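Local coordinates for rhamnose ABC transporter, periplasmic rhamnose-binding protein (Kribbella flavida, PDB 4KVF) that probably binds rhamnose or a related sugar outside the cytoplasmic membrane and hands it to an ABC transporter for uptake, at residues A[218-223]-A[247-252]; A[155-160]-A[191-196]; A[211-216]-A[241-246]. All blocks are in the same frame, centred on the assembly; numbering follows the deposited sequence.

Contact 1 (A[218-223]-A[247-252]); sequences GLLQSY and SSYKGK
Tyr249 lays one face of its ring on Leu220, whose side chain runs past it in the opposite direction. The tyrosine CB is 4.1 Å from Leu220 CD1. Its CG stands beside the backbone N and anti to the carbonyl carbon (chi1 -66°), which carries the ring out toward the helix. CD2 comes next, 3.9 Å from Leu220 CD1. CE2 and CZ then pass over Leu220 CB, CE2 at 3.8 Å, and the hydroxyl OH ends 3.3 Å from Leu220 O. The Leu220 CB methylene lies 3.9 Å from the centroid of the Tyr249 ring and 15° off the normal, a CH-pi contact over the face. Tyrosine suits this half-exposed place: its flat ring shields the leucine, while the polar end sits near the helix backbone. The root of the ring is steadied by an ST turn, in which Tyr249 N donates to Ser247 OG at 3.1 Å, nearly straight at 162°. Ser247 OG is also bonded to Val244 O, tying the turn back to helix 234-245. Leu220, on helix 209-222, reaches Leu226 and Ile229 of strand 226-231 and Tyr243 and Val244 of helix 234-245, and Tyr249 lies over the outer margin of that apolar cluster.

Contact 2 (A[155-160]-A[191-196]); sequences MAKELA and KPENAK
Lys157 reaches from helix 145-159 to Glu193 and Asn194, in the loop between helix 176-189 and strand 197-204, with a single ammonium group that makes two hydrogen bonds. The selenomethionine at Met155 packs on Thr256 of strand 254-257, and Ala156, with only a methyl, rests on Val230 of strand 226-231; both therefore face the sheet. Lys157 comes next and turns toward the 191-196 loop. Its CG points directly away from the backbone N (chi1 -171°) and the chain beyond is straight, spending the lysine's whole length on the reach. CD passes 3.2 Å from Asn194 OD1, the two side chains crossing at about a right angle, and NZ then donates to Asn194 OD1 at 2.9 Å, tilted modestly from the carbonyl plane. NZ also donates to Glu193 O at 2.7 Å, from well above that carbonyl's plane. Leu159 and Ala160 then return to the sheet at Val228. Asn194 ND2 donates to Glu188 O, so both polar atoms of its amide have partners. The contact thus joins a positive charge to neutral oxygens; the carboxylate of Glu193, 4.9 Å from Lys157 NZ at OE2, probably adds attraction at a distance without a salt bridge.

Contact 3 (A[211-216]-A[241-246]); sequences KSFTEA and SRYVSA
Phe213 and Tyr243 meet as a T-shaped (edge-to-face) pair between two helices of the Rossmann-like alpha/beta lobe, one of the two lobes expected of a periplasmic sugar-binding protein. Helix 209-222 leads into strand 226-231, from which helix 234-245 leads on to strand 254-257. The short helical segments 211-216 and 241-245 run with their axes 8.9 Å apart at closest, their directions differing by 49°, and Phe213 and Tyr243 fill the space between them. The edge of Tyr243 points at the face of Phe213, with the ring planes 88° apart and the centroids 5.5 Å from each other. Phe213 starts out across the helix surface, but with CG anti to the backbone N (chi1 -180°) its ring swings over to the second helix. There Phe213 CE2 comes to 3.5 Å from Tyr243 CA, and Tyr243 CB, 4.0 Å from the centroid of the Phe213 ring, makes a CH-pi contact over the same face. Arg242 crosses Phe213 with its guanidinium almost parallel to the ring, NH1 lying 3.6 Å from Phe213 CD2, while its NH2 is committed to a salt bridge with Asp209, which probably helps hold the group in this orientation. An alanine in place of Phe213 is likely to open a gap between the helices, leaving the Tyr243 edge without its aromatic face and Arg242 NH1 without its neighbour at CD2. Ala216, one turn further on, suits its place by being small: its methyl points to the second helix without holding it off, and the Tyr243 ring comes down beside it, CD2 being 4.4 Å from Ala216 C. The two rings come closest at Tyr243 CD1 and Phe213 CZ, 3.7 Å apart.

How the contacts relate
From the N terminus, contact 2 closes first: it ties the end of helix 145-159 to the loop before strand 197-204, enclosing strand 164-170 and helix 176-189, and is complete before the others begin. Contacts 3 and 1 then cross, their segments alternating in the order 211-216, 218-223, 241-246, 247-252. Both enclose strand 226-231 and pin helix 209-222, contact 3 to helix 234-245 and contact 1 to the turn that follows it. They merge physically, Leu220 CD1 lying 3.6 Å from Tyr243 CE2, into one continuous interface. Contact 2 stands apart, its centre about 20 Å from that of contact 1 and 24 Å from that of contact 3.

Contact 1 (A[218-223]-A[247-252])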
ATOM      1  N   GLY A 218      11.343   4.983 -25.040  1.00 38.04           N
ATOM      2  CA  GLY A 218      12.722   4.568 -25.207  1.00 37.54           C
ATOM      3  C   GLY A 218      12.908   3.069 -25.067  1.00 36.11           C
ATOM      4  O   GLY A 218      13.693   2.464 -25.799  1.00 36.87           O
ATOM      5  N   LEU A 219      12.191   2.464 -24.127  1.00 31.71           N
ATOM      6  CA  LEU A 219      12.301   1.019 -23.916  1.00 37.20           C
ATOM      7  C   LEU A 219      11.832   0.262 -25.147  1.00 34.67           C
ATOM      8  O   LEU A 219      12.482  -0.683 -25.608  1.00 35.95           O
ATOM      9  CB  LEU A 219      11.492   0.573 -22.688  1.00 33.53           C
ATOM     10  CG  LEU A 219      12.077   0.905 -21.310  1.00 31.50           C
ATOM     11  CD1 LEU A 219      11.072   0.590 -20.201  1.00 28.85           C
ATOM     12  CD2 LEU A 219      13.377   0.139 -21.091  1.00 31.92           C
ATOM     13  N   LEU A 220      10.707   0.695 -25.696  1.00 32.90           N
ATOM     14  CA  LEU A 220      10.113  -0.003 -26.828  1.00 32.23           C
ATOM     15  C   LEU A 220      10.925   0.122 -28.109  1.00 39.65           C
ATOM     16  O   LEU A 220      10.920  -0.784 -28.951  1.00 41.15           O
ATOM     17  CB  LEU A 220       8.681   0.476 -27.042  1.00 37.37           C
ATOM     18  CG  LEU A 220       7.778  -0.076 -25.939  1.00 37.59           C
ATOM     19  CD1 LEU A 220       6.409   0.581 -25.952  1.00 41.59           C
ATOM     20  CD2 LEU A 220       7.651  -1.573 -26.132  1.00 46.42           C
ATOM     21  N   GLN A 221      11.617   1.245 -28.264  1.00 42.13           N
ATOM     22  CA  GLN A 221      12.465   1.447 -29.435  1.00 48.27           C
ATOM     23  C   GLN A 221      13.766   0.661 -29.300  1.00 49.41           C
ATOM     24  O   GLN A 221      14.289   0.137 -30.282  1.00 50.30           O
ATOM     25  CB  GLN A 221      12.755   2.938 -29.655  1.00 53.85           C
ATOM     26  CG  GLN A 221      11.554   3.738 -30.142  1.00 63.23           C
ATOM     27  CD  GLN A 221      11.859   5.218 -30.321  1.00 73.13           C
ATOM     28  OE1 GLN A 221      13.020   5.633 -30.295  1.00 83.50           O
ATOM     29  NE2 GLN A 221      10.813   6.024 -30.499  1.00 66.45           N
ATOM     30  N   SER A 222      14.267   0.563 -28.073  1.00 43.34           N
ATOM     31  CA  SER A 222      15.541  -0.098 -27.821  1.00 49.63           C
ATOM     32  C   SER A 222      15.432  -1.623 -27.795  1.00 47.30           C
ATOM     33  O   SER A 222      16.370  -2.317 -28.171  1.00 43.56           O
ATOM     34  CB  SER A 222      16.142   0.412 -26.515  1.00 51.63           C
ATOM     35  OG  SER A 222      16.140   1.826 -26.506  1.00 60.47           O
ATOM     36  N   TYR A 223      14.287  -2.137 -27.359  1.00 43.91           N
ATOM     37  CA  TYR A 223      14.076  -3.586 -27.275  1.00 36.39           C
ATOM     38  C   TYR A 223      12.876  -4.045 -28.115  1.00 42.31           C
ATOM     39  O   TYR A 223      11.774  -4.208 -27.597  1.00 43.95           O
ATOM     40  CB  TYR A 223      13.946  -4.023 -25.801  1.00 32.40           C
ATOM     41  CG  TYR A 223      15.192  -3.684 -25.010  1.00 32.49           C
ATOM     42  CD1 TYR A 223      16.270  -4.560 -24.972  1.00 40.18           C
ATOM     43  CD2 TYR A 223      15.319  -2.464 -24.351  1.00 34.97           C
ATOM     44  CE1 TYR A 223      17.426  -4.248 -24.270  1.00 37.01           C
ATOM     45  CE2 TYR A 223      16.474  -2.144 -23.645  1.00 35.53           C
ATOM     46  CZ  TYR A 223      17.524  -3.043 -23.618  1.00 35.39           C
ATOM     47  OH  TYR A 223      18.675  -2.748 -22.934  1.00 41.15           O
ATOM     48  N   SER A 247       0.268   4.471 -29.674  1.00 49.40           N
ATOM     49  CA  SER A 247       1.400   4.077 -30.508  1.00 57.61           C
ATOM     50  C   SER A 247       1.096   2.798 -31.277  1.00 58.13           C
ATOM     51  O   SER A 247       0.044   2.186 -31.097  1.00 59.39           O
ATOM     52  CB  SER A 247       2.632   3.830 -29.639  1.00 56.00           C
ATOM     53  OG  SER A 247       2.510   2.586 -28.979  1.00 53.45           O
ATOM     54  N   SER A 248       2.054   2.379 -32.099  1.00 56.82           N
ATOM     55  CA  SER A 248       1.927   1.161 -32.890  1.00 65.01           C
ATOM     56  C   SER A 248       2.238  -0.103 -32.089  1.00 63.04           C
ATOM     57  O   SER A 248       2.286  -1.199 -32.646  1.00 68.28           O
ATOM     58  CB  SER A 248       2.834   1.235 -34.121  1.00 67.31           C
ATOM     59  OG  SER A 248       4.166   1.561 -33.752  1.00 72.20           O
ATOM     60  N   TYR A 249       2.452   0.049 -30.785  1.00 52.76           N
ATOM     61  CA  TYR A 249       2.747  -1.093 -29.924  1.00 47.95           C
ATOM     62  C   TYR A 249       1.497  -1.562 -29.191  1.00 51.12           C
ATOM     63  O   TYR A 249       1.542  -2.530 -28.432  1.00 63.72           O
ATOM     64  CB  TYR A 249       3.853  -0.743 -28.922  1.00 50.55           C
ATOM     65  CG  TYR A 249       5.191  -0.481 -29.574  1.00 57.05           C
ATOM     66  CD1 TYR A 249       5.992  -1.533 -29.998  1.00 54.07           C
ATOM     67  CD2 TYR A 249       5.652   0.816 -29.772  1.00 51.84           C
ATOM     68  CE1 TYR A 249       7.215  -1.306 -30.598  1.00 52.52           C
ATOM     69  CE2 TYR A 249       6.879   1.056 -30.376  1.00 51.80           C
ATOM     70  CZ  TYR A 249       7.654  -0.013 -30.788  1.00 58.30           C
ATOM     71  OH  TYR A 249       8.873   0.206 -31.388  1.00 63.71           O
ATOM     72  N   LYS A 250       0.392  -0.853 -29.413  1.00 60.10           N
ATOM     73  CA  LYS A 250      -0.911  -1.214 -28.856  1.00 63.77           C
ATOM     74  C   LYS A 250      -1.233  -2.670 -29.183  1.00 65.74           C
ATOM     75  O   LYS A 250      -1.195  -3.068 -30.348  1.00 69.18           O
ATOM     76  CB  LYS A 250      -1.999  -0.303 -29.442  1.00 69.90           C
ATOM     77  N   GLY A 251      -1.523  -3.464 -28.156  1.00 74.16           N
ATOM     78  CA  GLY A 251      -1.810  -4.876 -28.341  1.00 75.18           C
ATOM     79  C   GLY A 251      -0.570  -5.730 -28.551  1.00 71.51           C
ATOM     80  O   GLY A 251      -0.620  -6.951 -28.415  1.00 71.51           O
ATOM     81  N   LYS A 252       0.547  -5.082 -28.875  1.00 66.62           N
ATOM     82  CA  LYS A 252       1.790  -5.781 -29.195  1.00 56.05           C
ATOM     83  C   LYS A 252       2.726  -5.899 -27.994  1.00 60.29           C
ATOM     84  O   LYS A 252       3.584  -6.780 -27.951  1.00 66.12           O
ATOM     85  CB  LYS A 252       2.511  -5.091 -30.361  1.00 52.46           C
TER

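Contact 2 (A[155-160]-A[191-196])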
HETATM    1  N   MSE A 155       2.323 -11.440 -12.774  1.00 30.42           N
HETATM    2  CA  MSE A 155       1.580 -10.760 -13.839  1.00 28.40           C
HETATM    3  C   MSE A 155       2.411 -10.648 -15.118  1.00 30.98           C
HETATM    4  O   MSE A 155       1.906 -10.890 -16.215  1.00 33.56           O
HETATM    5  CB  MSE A 155       1.092  -9.380 -13.373  1.00 27.43           C
HETATM    6  CG  MSE A 155       0.033  -9.466 -12.265  1.00 30.50           C
HETATM    7 SE   MSE A 155      -0.715  -7.737 -11.762  0.68 34.12          SE
HETATM    8  CE  MSE A 155       0.940  -6.833 -11.254  1.00 26.84           C
ATOM      9  N   ALA A 156       3.685 -10.285 -14.977  1.00 29.12           N
ATOM     10  CA  ALA A 156       4.561 -10.191 -16.148  1.00 29.83           C
ATOM     11  C   ALA A 156       4.654 -11.523 -16.894  1.00 35.80           C
ATOM     12  O   ALA A 156       4.597 -11.564 -18.119  1.00 37.23           O
ATOM     13  CB  ALA A 156       5.945  -9.710 -15.751  1.00 30.91           C
ATOM     14  N   LYS A 157       4.769 -12.613 -16.140  1.00 32.48           N
ATOM     15  CA  LYS A 157       4.901 -13.943 -16.725  1.00 30.95           C
ATOM     16  C   LYS A 157       3.656 -14.345 -17.516  1.00 40.31           C
ATOM     17  O   LYS A 157       3.762 -14.870 -18.619  1.00 44.71           O
ATOM     18  CB  LYS A 157       5.197 -14.987 -15.645  1.00 38.74           C
ATOM     19  CG  LYS A 157       5.560 -16.368 -16.186  1.00 44.47           C
ATOM     20  CD  LYS A 157       6.041 -17.248 -15.043  1.00 45.87           C
ATOM     21  CE  LYS A 157       6.470 -18.629 -15.488  1.00 58.28           C
ATOM     22  NZ  LYS A 157       6.900 -19.405 -14.290  1.00 63.34           N
ATOM     23  N   GLU A 158       2.483 -14.091 -16.942  1.00 44.03           N
ATOM     24  CA  GLU A 158       1.220 -14.367 -17.622  1.00 41.47           C
ATOM     25  C   GLU A 158       1.120 -13.568 -18.921  1.00 43.47           C
ATOM     26  O   GLU A 158       0.839 -14.121 -19.985  1.00 46.29           O
ATOM     27  CB  GLU A 158       0.038 -14.033 -16.704  1.00 44.89           C
ATOM     28  CG  GLU A 158      -0.038 -14.872 -15.438  1.00 54.70           C
ATOM     29  CD  GLU A 158      -1.017 -14.311 -14.417  1.00 67.03           C
ATOM     30  OE1 GLU A 158      -1.447 -15.073 -13.521  1.00 64.36           O
ATOM     31  OE2 GLU A 158      -1.347 -13.106 -14.502  1.00 75.15           O
ATOM     32  N   LEU A 159       1.361 -12.263 -18.830  1.00 38.25           N
ATOM     33  CA  LEU A 159       1.230 -11.373 -19.984  1.00 40.73           C
ATOM     34  C   LEU A 159       2.232 -11.718 -21.088  1.00 41.09           C
ATOM     35  O   LEU A 159       1.957 -11.522 -22.275  1.00 46.46           O
ATOM     36  CB  LEU A 159       1.373  -9.907 -19.542  1.00 39.09           C
ATOM     37  CG  LEU A 159       0.244  -9.393 -18.634  1.00 34.17           C
ATOM     38  CD1 LEU A 159       0.657  -8.113 -17.909  1.00 36.63           C
ATOM     39  CD2 LEU A 159      -1.021  -9.166 -19.458  1.00 43.45           C
ATOM     40  N   ALA A 160       3.387 -12.252 -20.701  1.00 38.10           N
ATOM     41  CA  ALA A 160       4.424 -12.624 -21.665  1.00 37.67           C
ATOM     42  C   ALA A 160       4.205 -14.030 -22.211  1.00 48.97           C
ATOM     43  O   ALA A 160       4.992 -14.517 -23.022  1.00 55.71           O
ATOM     44  CB  ALA A 160       5.800 -12.527 -21.034  1.00 39.96           C
ATOM     45  N   LYS A 191      14.449 -17.844  -9.781  1.00 43.15           N
ATOM     46  CA  LYS A 191      13.894 -19.178  -9.532  1.00 44.32           C
ATOM     47  C   LYS A 191      13.846 -19.956 -10.833  1.00 48.31           C
ATOM     48  O   LYS A 191      13.597 -19.373 -11.893  1.00 47.04           O
ATOM     49  CB  LYS A 191      12.485 -19.078  -8.936  1.00 47.61           C
ATOM     50  CG  LYS A 191      12.429 -18.457  -7.551  1.00 50.04           C
ATOM     51  CD  LYS A 191      10.987 -18.307  -7.098  1.00 53.22           C
ATOM     52  CE  LYS A 191      10.871 -18.206  -5.585  1.00 59.19           C
ATOM     53  NZ  LYS A 191       9.447 -18.150  -5.147  1.00 61.14           N
ATOM     54  N   PRO A 192      14.103 -21.277 -10.759  1.00 50.17           N
ATOM     55  CA  PRO A 192      14.098 -22.167 -11.924  1.00 54.68           C
ATOM     56  C   PRO A 192      12.860 -22.002 -12.816  1.00 44.48           C
ATOM     57  O   PRO A 192      13.011 -21.961 -14.033  1.00 48.61           O
ATOM     58  CB  PRO A 192      14.145 -23.562 -11.294  1.00 53.28           C
ATOM     59  CG  PRO A 192      14.895 -23.359 -10.014  1.00 54.80           C
ATOM     60  CD  PRO A 192      14.497 -21.981  -9.524  1.00 44.99           C
ATOM     61  N   GLU A 193      11.676 -21.874 -12.217  1.00 53.11           N
ATOM     62  CA  GLU A 193      10.415 -21.748 -12.957  1.00 54.72           C
ATOM     63  C   GLU A 193      10.277 -20.447 -13.762  1.00 57.87           C
ATOM     64  O   GLU A 193       9.446 -20.355 -14.668  1.00 60.76           O
ATOM     65  CB  GLU A 193       9.229 -21.884 -11.996  1.00 60.44           C
ATOM     66  CG  GLU A 193       8.858 -20.595 -11.281  1.00 65.10           C
ATOM     67  CD  GLU A 193       8.370 -20.826  -9.863  1.00 71.80           C
ATOM     68  OE1 GLU A 193       9.044 -21.573  -9.121  1.00 75.97           O
ATOM     69  OE2 GLU A 193       7.320 -20.258  -9.487  1.00 75.45           O
ATOM     70  N   ASN A 194      11.078 -19.443 -13.424  1.00 49.01           N
ATOM     71  CA  ASN A 194      11.056 -18.171 -14.151  1.00 43.73           C
ATOM     72  C   ASN A 194      12.287 -18.005 -15.037  1.00 45.19           C
ATOM     73  O   ASN A 194      12.626 -16.893 -15.448  1.00 47.56           O
ATOM     74  CB  ASN A 194      10.928 -16.992 -13.183  1.00 44.47           C
ATOM     75  CG  ASN A 194       9.596 -16.977 -12.460  1.00 50.17           C
ATOM     76  OD1 ASN A 194       8.568 -17.340 -13.031  1.00 59.02           O
ATOM     77  ND2 ASN A 194       9.610 -16.569 -11.195  1.00 46.90           N
ATOM     78  N   ALA A 195      12.944 -19.119 -15.341  1.00 47.69           N
ATOM     79  CA  ALA A 195      14.187 -19.095 -16.105  1.00 50.69           C
ATOM     80  C   ALA A 195      14.048 -18.523 -17.521  1.00 50.77           C
ATOM     81  O   ALA A 195      15.013 -17.991 -18.067  1.00 48.68           O
ATOM     82  CB  ALA A 195      14.811 -20.486 -16.154  1.00 56.01           C
ATOM     83  N   LYS A 196      12.858 -18.627 -18.109  1.00 47.62           N
ATOM     84  CA  LYS A 196      12.646 -18.168 -19.487  1.00 44.96           C
ATOM     85  C   LYS A 196      12.252 -16.695 -19.610  1.00 43.68           C
ATOM     86  O   LYS A 196      12.189 -16.164 -20.715  1.00 42.58           O
ATOM     87  CB  LYS A 196      11.622 -19.047 -20.214  1.00 48.59           C
ATOM     88  CG  LYS A 196      12.154 -20.403 -20.624  1.00 55.94           C
ATOM     89  CD  LYS A 196      11.143 -21.152 -21.479  1.00 65.42           C
ATOM     90  CE  LYS A 196       9.820 -21.327 -20.745  1.00 72.01           C
ATOM     91  NZ  LYS A 196       9.946 -22.165 -19.519  1.00 76.47           N
TER

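Contact 3 (A[211-216]-A[241-246])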
ATOM      1  N   LYS A 211       8.611  12.367 -18.230  1.00 41.32           N
ATOM      2  CA  LYS A 211       9.817  11.556 -18.326  1.00 46.17           C
ATOM      3  C   LYS A 211       9.450  10.081 -18.416  1.00 37.70           C
ATOM      4  O   LYS A 211      10.051   9.328 -19.178  1.00 39.16           O
ATOM      5  CB  LYS A 211      10.763  11.798 -17.149  1.00 41.59           C
ATOM      6  CG  LYS A 211      12.207  11.434 -17.477  1.00 53.26           C
ATOM      7  CD  LYS A 211      13.045  11.130 -16.242  1.00 55.10           C
ATOM      8  CE  LYS A 211      14.459  10.725 -16.649  1.00 53.69           C
ATOM      9  NZ  LYS A 211      15.288  10.254 -15.503  1.00 60.04           N
ATOM     10  N   SER A 212       8.445   9.674 -17.650  1.00 38.20           N
ATOM     11  CA  SER A 212       8.010   8.278 -17.662  1.00 30.80           C
ATOM     12  C   SER A 212       7.497   7.919 -19.060  1.00 35.54           C
ATOM     13  O   SER A 212       7.764   6.831 -19.582  1.00 31.00           O
ATOM     14  CB  SER A 212       6.935   8.038 -16.603  1.00 32.23           C
ATOM     15  OG  SER A 212       7.481   8.195 -15.299  1.00 31.21           O
ATOM     16  N   PHE A 213       6.789   8.861 -19.668  1.00 30.89           N
ATOM     17  CA  PHE A 213       6.284   8.693 -21.022  1.00 31.65           C
ATOM     18  C   PHE A 213       7.437   8.471 -22.008  1.00 36.05           C
ATOM     19  O   PHE A 213       7.443   7.506 -22.779  1.00 35.99           O
ATOM     20  CB  PHE A 213       5.463   9.932 -21.416  1.00 37.98           C
ATOM     21  CG  PHE A 213       4.879   9.868 -22.798  1.00 39.84           C
ATOM     22  CD1 PHE A 213       5.632  10.232 -23.902  1.00 36.79           C
ATOM     23  CD2 PHE A 213       3.566   9.467 -22.989  1.00 38.13           C
ATOM     24  CE1 PHE A 213       5.098  10.179 -25.176  1.00 47.68           C
ATOM     25  CE2 PHE A 213       3.020   9.416 -24.264  1.00 40.41           C
ATOM     26  CZ  PHE A 213       3.790   9.769 -25.358  1.00 40.74           C
ATOM     27  N   THR A 214       8.415   9.369 -21.978  1.00 35.96           N
ATOM     28  CA  THR A 214       9.569   9.265 -22.866  1.00 33.95           C
ATOM     29  C   THR A 214      10.425   8.020 -22.587  1.00 32.92           C
ATOM     30  O   THR A 214      10.947   7.394 -23.514  1.00 35.66           O
ATOM     31  CB  THR A 214      10.430  10.536 -22.791  1.00 40.81           C
ATOM     32  OG1 THR A 214       9.638  11.654 -23.211  1.00 46.21           O
ATOM     33  CG2 THR A 214      11.635  10.422 -23.701  1.00 47.72           C
ATOM     34  N   GLU A 215      10.565   7.649 -21.317  1.00 30.70           N
ATOM     35  CA  GLU A 215      11.333   6.444 -21.000  1.00 31.60           C
ATOM     36  C   GLU A 215      10.626   5.177 -21.489  1.00 33.13           C
ATOM     37  O   GLU A 215      11.287   4.208 -21.878  1.00 31.92           O
ATOM     38  CB  GLU A 215      11.663   6.360 -19.499  1.00 32.99           C
ATOM     39  CG  GLU A 215      12.680   7.396 -19.035  1.00 40.76           C
ATOM     40  CD  GLU A 215      14.057   7.205 -19.657  1.00 47.90           C
ATOM     41  OE1 GLU A 215      14.494   6.042 -19.809  1.00 45.28           O
ATOM     42  OE2 GLU A 215      14.707   8.220 -19.995  1.00 53.64           O
ATOM     43  N   ALA A 216       9.291   5.182 -21.477  1.00 34.63           N
ATOM     44  CA  ALA A 216       8.527   4.046 -21.999  1.00 35.08           C
ATOM     45  C   ALA A 216       8.756   3.905 -23.497  1.00 36.09           C
ATOM     46  O   ALA A 216       8.960   2.807 -24.022  1.00 32.37           O
ATOM     47  CB  ALA A 216       7.043   4.213 -21.703  1.00 30.66           C
ATOM     48  N   SER A 241       1.254   3.454 -20.261  1.00 35.41           N
ATOM     49  CA  SER A 241      -0.011   3.081 -20.878  1.00 39.07           C
ATOM     50  C   SER A 241      -0.453   4.135 -21.871  1.00 35.67           C
ATOM     51  O   SER A 241      -0.933   3.817 -22.967  1.00 37.58           O
ATOM     52  CB  SER A 241      -1.089   2.906 -19.811  1.00 42.00           C
ATOM     53  OG  SER A 241      -0.681   1.945 -18.860  1.00 38.72           O
ATOM     54  N   ARG A 242      -0.290   5.397 -21.489  1.00 35.84           N
ATOM     55  CA  ARG A 242      -0.678   6.488 -22.371  1.00 38.30           C
ATOM     56  C   ARG A 242       0.156   6.465 -23.646  1.00 38.83           C
ATOM     57  O   ARG A 242      -0.359   6.717 -24.730  1.00 44.05           O
ATOM     58  CB  ARG A 242      -0.564   7.847 -21.676  1.00 45.25           C
ATOM     59  CG  ARG A 242      -1.164   8.989 -22.491  1.00 48.11           C
ATOM     60  CD  ARG A 242      -1.178  10.296 -21.719  1.00 48.70           C
ATOM     61  NE  ARG A 242       0.162  10.839 -21.526  1.00 43.85           N
ATOM     62  CZ  ARG A 242       0.832  10.790 -20.381  1.00 43.82           C
ATOM     63  NH1 ARG A 242       2.048  11.312 -20.306  1.00 54.02           N
ATOM     64  NH2 ARG A 242       0.289  10.220 -19.309  1.00 42.63           N
ATOM     65  N   TYR A 243       1.443   6.154 -23.520  1.00 42.61           N
ATOM     66  CA  TYR A 243       2.270   6.032 -24.715  1.00 37.67           C
ATOM     67  C   TYR A 243       1.827   4.852 -25.566  1.00 41.45           C
ATOM     68  O   TYR A 243       1.598   4.994 -26.760  1.00 44.53           O
ATOM     69  CB  TYR A 243       3.757   5.873 -24.401  1.00 38.20           C
ATOM     70  CG  TYR A 243       4.517   5.528 -25.659  1.00 38.42           C
ATOM     71  CD1 TYR A 243       4.693   6.470 -26.652  1.00 41.44           C
ATOM     72  CD2 TYR A 243       5.021   4.250 -25.872  1.00 40.23           C
ATOM     73  CE1 TYR A 243       5.363   6.164 -27.820  1.00 50.85           C
ATOM     74  CE2 TYR A 243       5.695   3.931 -27.047  1.00 44.47           C
ATOM     75  CZ  TYR A 243       5.866   4.894 -28.012  1.00 49.48           C
ATOM     76  OH  TYR A 243       6.537   4.594 -29.180  1.00 54.18           O
ATOM     77  N   VAL A 244       1.739   3.676 -24.952  1.00 41.62           N
ATOM     78  CA  VAL A 244       1.377   2.470 -25.692  1.00 38.23           C
ATOM     79  C   VAL A 244       0.000   2.587 -26.356  1.00 47.81           C
ATOM     80  O   VAL A 244      -0.175   2.172 -27.502  1.00 50.94           O
ATOM     81  CB  VAL A 244       1.493   1.210 -24.802  1.00 40.80           C
ATOM     82  CG1 VAL A 244       0.892   0.002 -25.492  1.00 46.60           C
ATOM     83  CG2 VAL A 244       2.960   0.958 -24.467  1.00 41.20           C
ATOM     84  N   SER A 245      -0.951   3.201 -25.657  1.00 48.04           N
ATOM     85  CA  SER A 245      -2.309   3.374 -26.171  1.00 48.62           C
ATOM     86  C   SER A 245      -2.350   4.149 -27.484  1.00 54.46           C
ATOM     87  O   SER A 245      -3.180   3.875 -28.354  1.00 62.28           O
ATOM     88  CB  SER A 245      -3.182   4.071 -25.125  1.00 56.43           C
ATOM     89  OG  SER A 245      -4.534   4.131 -25.544  1.00 58.87           O
ATOM     90  N   ALA A 246      -1.443   5.106 -27.639  1.00 51.27           N
ATOM     91  CA  ALA A 246      -1.453   5.967 -28.819  1.00 53.65           C
ATOM     92  C   ALA A 246      -0.295   5.673 -29.774  1.00 56.21           C
ATOM     93  O   ALA A 246       0.073   6.515 -30.594  1.00 58.22           O
ATOM     94  CB  ALA A 246      -1.444   7.429 -28.400  1.00 58.62           C
TER